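Local atomic coordinates of light Chain (Clostridium botulinum, PDB entry 6BVD), a protein that probably cleaves a SNARE protein of the neuronal vesicle-fusion machinery, acting as the zinc-dependent protease domain of a mosaic botulinum neurotoxin. Residues S59-P63 and Y74-N78; R25-Y29 and G170-Y174; G374-N380 and R425-C430. All coordinates share one frame; numbering follows the deposited sequence.

Contact 1: S59-P63 and Y74-N78; sequences SLFNP and YFDPN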
loop_
_atom_site.group_PDB
_atom_site.type_symbol
_atom_site.label_atom_id
_atom_site.label_comp_id
_atom_site.label_asym_id
_atom_site.label_seq_id
_atom_site.Cartn_x
_atom_site.Cartn_y
_atom_site.Cartn_z
ATOM N N SER A 59 31.121 -21.336 -12.455
ATOM C CA SER A 59 32.171 -20.359 -12.681
ATOM C C SER A 59 31.569 -19.107 -13.307
ATOM O O SER A 59 32.148 -18.046 -13.228
ATOM C CB SER A 59 33.273 -20.944 -13.571
ATOM O OG SER A 59 32.922 -20.850 -14.942
ATOM N N LEU A 60 30.380 -19.226 -13.891
ATOM C CA LEU A 60 29.763 -18.087 -14.560
ATOM C C LEU A 60 29.237 -17.029 -13.590
ATOM O O LEU A 60 29.017 -15.884 -13.996
ATOM C CB LEU A 60 28.631 -18.554 -15.476
ATOM C CG LEU A 60 29.073 -19.456 -16.637
ATOM C CD1 LEU A 60 27.867 -20.027 -17.400
ATOM C CD2 LEU A 60 30.026 -18.719 -17.571
ATOM N N PHE A 61 29.072 -17.383 -12.317
ATOM C CA PHE A 61 28.557 -16.431 -11.325
ATOM C C PHE A 61 29.606 -15.389 -10.972
ATOM O O PHE A 61 29.277 -14.341 -10.422
ATOM C CB PHE A 61 28.085 -17.137 -10.058
ATOM C CG PHE A 61 26.758 -17.822 -10.220
ATOM C CD1 PHE A 61 26.683 -19.099 -10.776
ATOM C CD2 PHE A 61 25.591 -17.187 -9.845
ATOM C CE1 PHE A 61 25.469 -19.722 -10.950
ATOM C CE2 PHE A 61 24.383 -17.804 -10.006
ATOM C CZ PHE A 61 24.311 -19.070 -10.560
ATOM N N ASN A 62 30.865 -15.697 -11.279
ATOM C CA ASN A 62 31.957 -14.802 -10.967
ATOM C C ASN A 62 32.922 -14.608 -12.145
ATOM O O ASN A 62 34.098 -14.968 -12.046
ATOM C CB ASN A 62 32.721 -15.334 -9.762
ATOM C CG ASN A 62 33.606 -14.296 -9.144
ATOM O OD1 ASN A 62 33.347 -13.093 -9.255
ATOM N ND2 ASN A 62 34.691 -14.743 -8.526
ATOM N N PRO A 63 32.444 -13.995 -13.244
ATOM C CA PRO A 63 33.281 -13.881 -14.454
ATOM C C PRO A 63 34.524 -13.014 -14.261
ATOM O O PRO A 63 34.476 -12.036 -13.516
ATOM C CB PRO A 63 32.349 -13.225 -15.481
ATOM C CG PRO A 63 31.267 -12.573 -14.693
ATOM C CD PRO A 63 31.219 -13.182 -13.318
ATOM N N TYR A 74 25.770 -7.059 -15.017
ATOM C CA TYR A 74 26.428 -6.845 -13.737
ATOM C C TYR A 74 26.464 -8.163 -12.949
ATOM O O TYR A 74 25.477 -8.897 -12.903
ATOM C CB TYR A 74 25.710 -5.745 -12.932
ATOM C CG TYR A 74 26.388 -5.449 -11.624
ATOM C CD1 TYR A 74 27.594 -4.766 -11.592
ATOM C CD2 TYR A 74 25.855 -5.900 -10.423
ATOM C CE1 TYR A 74 28.241 -4.511 -10.397
ATOM C CE2 TYR A 74 26.497 -5.653 -9.214
ATOM C CZ TYR A 74 27.698 -4.952 -9.216
ATOM O OH TYR A 74 28.365 -4.703 -8.038
ATOM N N PHE A 75 27.589 -8.428 -12.297
ATOM C CA PHE A 75 27.829 -9.712 -11.661
ATOM C C PHE A 75 28.248 -9.540 -10.219
ATOM O O PHE A 75 29.035 -8.664 -9.908
ATOM C CB PHE A 75 28.904 -10.486 -12.434
ATOM C CG PHE A 75 28.500 -10.818 -13.834
ATOM C CD1 PHE A 75 27.917 -12.050 -14.121
ATOM C CD2 PHE A 75 28.652 -9.889 -14.856
ATOM C CE1 PHE A 75 27.516 -12.358 -15.398
ATOM C CE2 PHE A 75 28.245 -10.188 -16.149
ATOM C CZ PHE A 75 27.669 -11.427 -16.417
ATOM N N ASP A 76 27.702 -10.379 -9.348
ATOM C CA ASP A 76 28.087 -10.425 -7.936
ATOM C C ASP A 76 27.642 -11.762 -7.331
ATOM O O ASP A 76 26.449 -11.992 -7.110
ATOM C CB ASP A 76 27.480 -9.249 -7.172
ATOM C CG ASP A 76 27.952 -9.176 -5.733
ATOM O OD1 ASP A 76 28.496 -10.185 -5.206
ATOM O OD2 ASP A 76 27.769 -8.096 -5.122
ATOM N N PRO A 77 28.606 -12.649 -7.054
ATOM C CA PRO A 77 28.300 -14.004 -6.594
ATOM C C PRO A 77 27.655 -13.998 -5.222
ATOM O O PRO A 77 27.098 -15.006 -4.835
ATOM C CB PRO A 77 29.674 -14.692 -6.540
ATOM C CG PRO A 77 30.601 -13.776 -7.257
ATOM C CD PRO A 77 30.055 -12.410 -7.124
ATOM N N ASN A 78 27.762 -12.890 -4.493
ATOM C CA ASN A 78 27.281 -12.844 -3.117
ATOM C C ASN A 78 25.848 -12.334 -2.962
ATOM O O ASN A 78 25.285 -12.409 -1.875
ATOM C CB ASN A 78 28.215 -11.987 -2.264
ATOM C CG ASN A 78 29.546 -12.649 -2.028
ATOM O OD1 ASN A 78 29.616 -13.847 -1.761
ATOM N ND2 ASN A 78 30.611 -11.873 -2.106
HETATM O O HOH W 1 26.840 -12.960 -10.211
#
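The two loops that flank helix 65-70 come together where Pro-63, leading into the helix, lies over a face of the Phe-75 ring beyond it. This is a CH-pi contact: CG of Pro-63 sits 3.5 Å from the centroid of the Phe-75 ring, 19° off the ring normal and displaced toward the CG-CD1 side. Phe-75 turns its ring to the proline with CG anti to its carbonyl carbon (chi1 -63°). A second proline packs further along: CG of Pro-77 is 3.5 Å from the backbone O of Phe-61 and also 3.5 Å from OD1 of Asn-62. The backbones are joined through water 1, which donates to Phe-61 O at 2.8 Å and accepts from Asp-76 N at 2.9 Å. Asp-76 itself makes an Asx turn, its OD1 taking the N-H of Asn-78 (2.9 Å from N to OD1) from above the carboxylate plane. The Phe-61 ring leads away from this junction to a cation-pi contact with Arg-53, while Asp-76 O accepts from Arg-51. Pro-63 and Phe-75 both touch Lys-68 of helix 65-70, and helix 83-100 follows the second loop.

Contact 2: R25-Y29 and G170-Y174; sequences RPPYY and GGIIY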
loop_
_atom_site.group_PDB
_atom_site.type_symbol
_atom_site.label_atom_id
_atom_site.label_comp_id
_atom_site.label_asym_id
_atom_site.label_seq_id
_atom_site.Cartn_x
_atom_site.Cartn_y
_atom_site.Cartn_z
ATOM N N ARG A 25 10.135 -29.296 -3.845
ATOM C CA ARG A 25 11.149 -29.947 -4.701
ATOM C C ARG A 25 10.888 -29.475 -6.112
ATOM O O ARG A 25 9.965 -29.971 -6.746
ATOM C CB ARG A 25 11.051 -31.476 -4.621
ATOM C CG ARG A 25 12.231 -32.196 -5.314
ATOM C CD ARG A 25 12.072 -33.748 -5.247
ATOM N NE ARG A 25 10.974 -34.216 -6.106
ATOM C CZ ARG A 25 10.707 -35.496 -6.334
ATOM N NH1 ARG A 25 11.475 -36.413 -5.787
ATOM N NH2 ARG A 25 9.697 -35.851 -7.117
ATOM N N PRO A 26 11.660 -28.487 -6.600
ATOM C CA PRO A 26 11.206 -27.881 -7.861
ATOM C C PRO A 26 11.538 -28.752 -9.091
ATOM O O PRO A 26 12.295 -29.717 -8.977
ATOM C CB PRO A 26 11.909 -26.487 -7.868
ATOM C CG PRO A 26 12.949 -26.526 -6.856
ATOM C CD PRO A 26 12.786 -27.768 -5.986
ATOM N N PRO A 27 10.914 -28.456 -10.252
ATOM C CA PRO A 27 11.164 -29.278 -11.440
ATOM C C PRO A 27 12.662 -29.364 -11.743
ATOM O O PRO A 27 13.378 -28.362 -11.553
ATOM C CB PRO A 27 10.385 -28.554 -12.563
ATOM C CG PRO A 27 9.977 -27.260 -11.985
ATOM C CD PRO A 27 9.940 -27.384 -10.507
ATOM N N TYR A 28 13.095 -30.560 -12.138
ATOM C CA TYR A 28 14.482 -30.948 -12.442
ATOM C C TYR A 28 15.300 -31.308 -11.172
ATOM O O TYR A 28 16.447 -31.758 -11.290
ATOM C CB TYR A 28 15.216 -29.845 -13.241
ATOM C CG TYR A 28 14.539 -29.453 -14.541
ATOM C CD1 TYR A 28 14.107 -30.411 -15.442
ATOM C CD2 TYR A 28 14.306 -28.104 -14.850
ATOM C CE1 TYR A 28 13.481 -30.048 -16.644
ATOM C CE2 TYR A 28 13.677 -27.730 -16.031
ATOM C CZ TYR A 28 13.256 -28.708 -16.921
ATOM O OH TYR A 28 12.640 -28.350 -18.103
ATOM N N TYR A 29 14.720 -31.171 -9.971
ATOM C CA TYR A 29 15.442 -31.531 -8.743
ATOM C C TYR A 29 14.973 -32.915 -8.194
ATOM O O TYR A 29 15.227 -33.276 -7.027
ATOM C CB TYR A 29 15.285 -30.441 -7.672
ATOM C CG TYR A 29 16.125 -29.188 -7.943
ATOM C CD1 TYR A 29 17.458 -29.126 -7.545
ATOM C CD2 TYR A 29 15.589 -28.076 -8.623
ATOM C CE1 TYR A 29 18.247 -28.014 -7.814
ATOM C CE2 TYR A 29 16.369 -26.947 -8.867
ATOM C CZ TYR A 29 17.686 -26.921 -8.457
ATOM O OH TYR A 29 18.464 -25.824 -8.696
ATOM N N GLY A 170 10.781 -19.219 -18.662
ATOM C CA GLY A 170 10.936 -20.497 -19.335
ATOM C C GLY A 170 9.857 -21.497 -18.969
ATOM O O GLY A 170 9.173 -21.294 -17.987
ATOM N N GLY A 171 9.677 -22.565 -19.766
ATOM C CA GLY A 171 8.664 -23.572 -19.447
ATOM C C GLY A 171 9.342 -24.850 -18.942
ATOM O O GLY A 171 10.575 -24.882 -18.812
ATOM N N ILE A 172 8.561 -25.904 -18.699
ATOM C CA ILE A 172 9.125 -27.176 -18.233
ATOM C C ILE A 172 8.978 -28.284 -19.270
ATOM O O ILE A 172 7.968 -28.357 -19.984
ATOM C CB ILE A 172 8.469 -27.607 -16.899
ATOM C CG1 ILE A 172 8.618 -26.497 -15.831
ATOM C CG2 ILE A 172 9.076 -28.960 -16.424
ATOM C CD1 ILE A 172 10.075 -26.145 -15.472
ATOM N N ILE A 173 10.007 -29.137 -19.369
ATOM C CA ILE A 173 10.069 -30.233 -20.310
ATOM C C ILE A 173 9.715 -31.598 -19.683
ATOM O O ILE A 173 10.168 -31.903 -18.591
ATOM C CB ILE A 173 11.485 -30.297 -20.921
ATOM C CG1 ILE A 173 11.733 -29.058 -21.774
ATOM C CG2 ILE A 173 11.694 -31.602 -21.708
ATOM C CD1 ILE A 173 13.204 -28.778 -22.009
ATOM N N TYR A 174 8.905 -32.392 -20.388
ATOM C CA TYR A 174 8.578 -33.769 -19.986
ATOM C C TYR A 174 9.410 -34.757 -20.804
ATOM O O TYR A 174 9.522 -34.619 -22.023
ATOM C CB TYR A 174 7.067 -34.043 -20.167
ATOM C CG TYR A 174 6.596 -35.455 -19.895
ATOM C CD1 TYR A 174 6.832 -36.068 -18.665
ATOM C CD2 TYR A 174 5.867 -36.165 -20.849
ATOM C CE1 TYR A 174 6.393 -37.365 -18.410
ATOM C CE2 TYR A 174 5.407 -37.464 -20.595
ATOM C CZ TYR A 174 5.680 -38.061 -19.375
ATOM O OH TYR A 174 5.247 -39.352 -19.102
HETATM O O HOH W 2 13.178 -25.957 -18.999
#
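Pro-27 and Ile-172 form the tight half of this contact, both buried, with their side chains crossing at about a right angle. The delta methyl of Ile-172 does the touching: CD1 of Ile-172 lies 3.7 Å from CG of Pro-27 and 3.8 Å from its CB. Bends at both torsions of the isoleucine (chi1 -56°, chi2 -61°) bring that methyl round to the proline, and CE2 of Tyr-28 passes it on another side at 4.0 Å from the same CD1.

The other half is polar and wetter, and its residues are partly exposed. Tyr-28 reaches across with its phenol, and the backbone N-H of Ile-173 donates to the hydroxyl, with 3.0 Å between Ile-173 N and Tyr-28 OH and an angle of 158° at the hydrogen. Water 2 is a second partner of that hydroxyl, 2.6 Å from Tyr-28 OH, and it donates to Gly-171 O at 2.8 Å. The hydroxyl thus bonds to two successive peptide groups, to the N-H of Ile-173 directly and to the carbonyl of Gly-171 through water 2, while CB of Ile-173 packs 3.6 Å from Tyr-28 OH.

A type II beta turn from Pro-26 to Tyr-29, closed by Tyr-29 N to Pro-26 O, presents Pro-27 and Tyr-28 at its two central positions. Pro-27 also rests on Ile-156 of strand 155-158, and Arg-135 touches both Tyr-28 and Ile-172. The contact joins the turn after strand 21-24, an inner strand of the mixed sheet, to the chain that continues from strand 168-171, one of the two outermost strands of that sheet, beside strand 193-196.

Contact 3: G374-N380 and R425-C430; sequences GPFYLPN and RVVRLC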
loop_
_atom_site.group_PDB
_atom_site.type_symbol
_atom_site.label_atom_id
_atom_site.label_comp_id
_atom_site.label_asym_id
_atom_site.label_seq_id
_atom_site.Cartn_x
_atom_site.Cartn_y
_atom_site.Cartn_z
ATOM N N GLY A 374 22.959 1.841 -18.514
ATOM C CA GLY A 374 23.286 1.549 -17.136
ATOM C C GLY A 374 24.313 0.437 -17.078
ATOM O O GLY A 374 25.287 0.461 -17.821
ATOM N N PRO A 375 24.079 -0.566 -16.227
ATOM C CA PRO A 375 22.875 -0.719 -15.406
ATOM C C PRO A 375 22.940 -0.034 -14.040
ATOM O O PRO A 375 23.988 0.482 -13.633
ATOM C CB PRO A 375 22.777 -2.239 -15.240
ATOM C CG PRO A 375 24.176 -2.680 -15.144
ATOM C CD PRO A 375 24.948 -1.760 -16.133
ATOM N N PHE A 376 21.800 -0.053 -13.344
ATOM C CA PHE A 376 21.617 0.631 -12.069
ATOM C C PHE A 376 21.190 -0.293 -10.929
ATOM O O PHE A 376 20.452 -1.243 -11.140
ATOM C CB PHE A 376 20.564 1.739 -12.215
ATOM C CG PHE A 376 20.949 2.806 -13.210
ATOM C CD1 PHE A 376 21.723 3.885 -12.817
ATOM C CD2 PHE A 376 20.547 2.728 -14.525
ATOM C CE1 PHE A 376 22.123 4.884 -13.750
ATOM C CE2 PHE A 376 20.941 3.721 -15.457
ATOM C CZ PHE A 376 21.713 4.790 -15.054
ATOM N N TYR A 377 21.668 0.006 -9.731
ATOM C CA TYR A 377 21.117 -0.595 -8.517
ATOM C C TYR A 377 20.037 0.336 -7.949
ATOM O O TYR A 377 20.223 1.564 -7.944
ATOM C CB TYR A 377 22.231 -0.817 -7.521
ATOM C CG TYR A 377 21.835 -1.379 -6.175
ATOM C CD1 TYR A 377 21.203 -2.613 -6.073
ATOM C CD2 TYR A 377 22.161 -0.707 -5.004
ATOM C CE1 TYR A 377 20.883 -3.146 -4.828
ATOM C CE2 TYR A 377 21.830 -1.229 -3.758
ATOM C CZ TYR A 377 21.192 -2.445 -3.681
ATOM O OH TYR A 377 20.879 -2.961 -2.449
ATOM N N LEU A 378 18.910 -0.236 -7.518
ATOM C CA LEU A 378 17.812 0.507 -6.896
ATOM C C LEU A 378 17.745 0.175 -5.408
ATOM O O LEU A 378 17.056 -0.768 -5.025
ATOM C CB LEU A 378 16.476 0.143 -7.540
ATOM C CG LEU A 378 16.455 0.096 -9.061
ATOM C CD1 LEU A 378 15.101 -0.277 -9.594
ATOM C CD2 LEU A 378 16.899 1.441 -9.605
ATOM N N PRO A 379 18.459 0.939 -4.574
ATOM C CA PRO A 379 18.665 0.614 -3.154
ATOM C C PRO A 379 17.442 0.765 -2.231
ATOM O O PRO A 379 17.461 0.147 -1.148
ATOM C CB PRO A 379 19.745 1.607 -2.737
ATOM C CG PRO A 379 19.537 2.786 -3.646
ATOM C CD PRO A 379 19.146 2.187 -4.961
ATOM N N ASN A 380 16.425 1.532 -2.632
ATOM C CA ASN A 380 15.340 1.868 -1.715
ATOM C C ASN A 380 13.920 1.664 -2.207
ATOM O O ASN A 380 13.058 2.521 -1.985
ATOM C CB ASN A 380 15.485 3.335 -1.276
ATOM C CG ASN A 380 16.821 3.614 -0.631
ATOM O OD1 ASN A 380 17.627 4.403 -1.147
ATOM N ND2 ASN A 380 17.089 2.938 0.480
ATOM N N ARG A 425 19.043 8.551 -4.042
ATOM C CA ARG A 425 18.378 7.517 -3.268
ATOM C C ARG A 425 17.436 6.736 -4.188
ATOM O O ARG A 425 16.777 5.777 -3.772
ATOM C CB ARG A 425 17.633 8.139 -2.080
ATOM C CG ARG A 425 18.540 8.542 -0.916
ATOM C CD ARG A 425 17.749 8.776 0.366
ATOM N NE ARG A 425 17.489 7.497 1.022
ATOM C CZ ARG A 425 16.275 7.034 1.312
ATOM N NH1 ARG A 425 15.202 7.772 1.035
ATOM N NH2 ARG A 425 16.132 5.851 1.900
ATOM N N VAL A 426 17.403 7.123 -5.459
ATOM C CA VAL A 426 16.585 6.412 -6.421
ATOM C C VAL A 426 17.390 5.323 -7.125
ATOM O O VAL A 426 16.957 4.178 -7.179
ATOM C CB VAL A 426 15.993 7.354 -7.486
ATOM C CG1 VAL A 426 15.091 6.572 -8.417
ATOM C CG2 VAL A 426 15.218 8.514 -6.841
ATOM N N VAL A 427 18.538 5.711 -7.691
ATOM C CA VAL A 427 19.441 4.832 -8.436
ATOM C C VAL A 427 20.918 4.988 -8.062
ATOM O O VAL A 427 21.351 6.073 -7.670
ATOM C CB VAL A 427 19.318 5.079 -9.962
ATOM C CG1 VAL A 427 17.935 4.770 -10.443
ATOM C CG2 VAL A 427 19.713 6.543 -10.327
ATOM N N ARG A 428 21.692 3.905 -8.194
ATOM C CA ARG A 428 23.159 3.972 -8.168
ATOM C C ARG A 428 23.728 3.325 -9.420
ATOM O O ARG A 428 23.424 2.173 -9.719
ATOM C CB ARG A 428 23.748 3.276 -6.941
ATOM C CG ARG A 428 23.427 3.926 -5.624
ATOM C CD ARG A 428 24.084 3.152 -4.502
ATOM N NE ARG A 428 23.455 3.418 -3.211
ATOM C CZ ARG A 428 23.449 2.545 -2.208
ATOM N NH1 ARG A 428 24.038 1.363 -2.369
ATOM N NH2 ARG A 428 22.855 2.845 -1.055
ATOM N N LEU A 429 24.555 4.058 -10.158
ATOM C CA LEU A 429 25.180 3.493 -11.349
ATOM C C LEU A 429 26.144 2.377 -10.928
ATOM O O LEU A 429 26.949 2.574 -10.028
ATOM C CB LEU A 429 25.904 4.595 -12.154
ATOM C CG LEU A 429 26.638 4.168 -13.421
ATOM C CD1 LEU A 429 25.676 3.551 -14.420
ATOM C CD2 LEU A 429 27.363 5.362 -14.069
ATOM N N CYS A 430 26.025 1.203 -11.545
ATOM C CA CYS A 430 26.864 0.049 -11.217
ATOM C C CYS A 430 28.247 0.188 -11.821
ATOM O O CYS A 430 28.407 0.859 -12.835
ATOM C CB CYS A 430 26.232 -1.240 -11.729
ATOM S SG CYS A 430 24.708 -1.699 -10.926
HETATM O O HOH W 3 15.977 3.173 -4.849
#
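Tyr-377 and Arg-428 run side by side and point the same way from an antiparallel hydrogen-bonded pair of a beta sheet. Their flat groups are not stacked: ring and guanidinium planes stand 53° apart, and NH1 of Arg-428 comes up at the ring edge, 3.7 Å from CE2 of Tyr-377. The tyrosine starts with CG anti to its backbone N (chi1 177°), while the arginine, extended from CG to NE, runs alongside and brings NH1 to the ring edge. Pro-379 crosses this arginine and places CB over one guanidinium face, toward its rim, 3.7 Å from NH2 of Arg-428.

On the opposite face of the sheet, Phe-376 and Leu-429 form the non-hydrogen-bonded pair. Their side chains meet at an angle, with CE1 of Phe-376 3.9 Å from CD1 of Leu-429. CD1 of the Phe-376 ring also approaches Val-427 CB, and Val-427 in turn lies alongside Leu-378, its CG1 3.6 Å from CD2 of the leucine.

The backbones fix this layout. Tyr-377 and Arg-428 exchange both N-H...O bonds, each 2.8 Å from N to O. Cys-430 N adds a bond to Pro-375 O, just past the cis peptide that precedes Pro-375, and SG of Cys-430 packs against the backbone around Pro-375 O and Tyr-377 N. Beyond the paired residues water 3 takes over, accepting from Asn-380 N and donating to the carbonyls of Arg-425 and Val-426. The guanidinium of Arg-425 forms a salt bridge with Asp-383.

Strand 428-429 is one of the two outermost strands in a five-stranded antiparallel sheet, with 373-377 between it and strand 201-208. Phe-376 and Val-427 both pack on Ile-219 of strand 215-219 and Ile-407 of strand 406-408.

Overall arrangement
From the N terminus, the chain first lays down segment 25-29, with its turn, which waits for its partner until 170-174. Within that long excursion, contact 1 opens and closes: 59-63 and 74-78 pinch off a short loop holding helix 65-70. Contact 2 then closes, tying the turn to the edge of the mixed sheet. Contact 3 comes later and in series, joining 374-380 to 425-430 at the edge of the antiparallel sheet near the C terminus. Contacts 2 and 3 stay apart, with centres about 33 Å apart. Contacts 1 and 3 touch through Tyr-74, whose CD1 lies 3.8 Å from Cys-430 CB and whose CB packs on Pro-375.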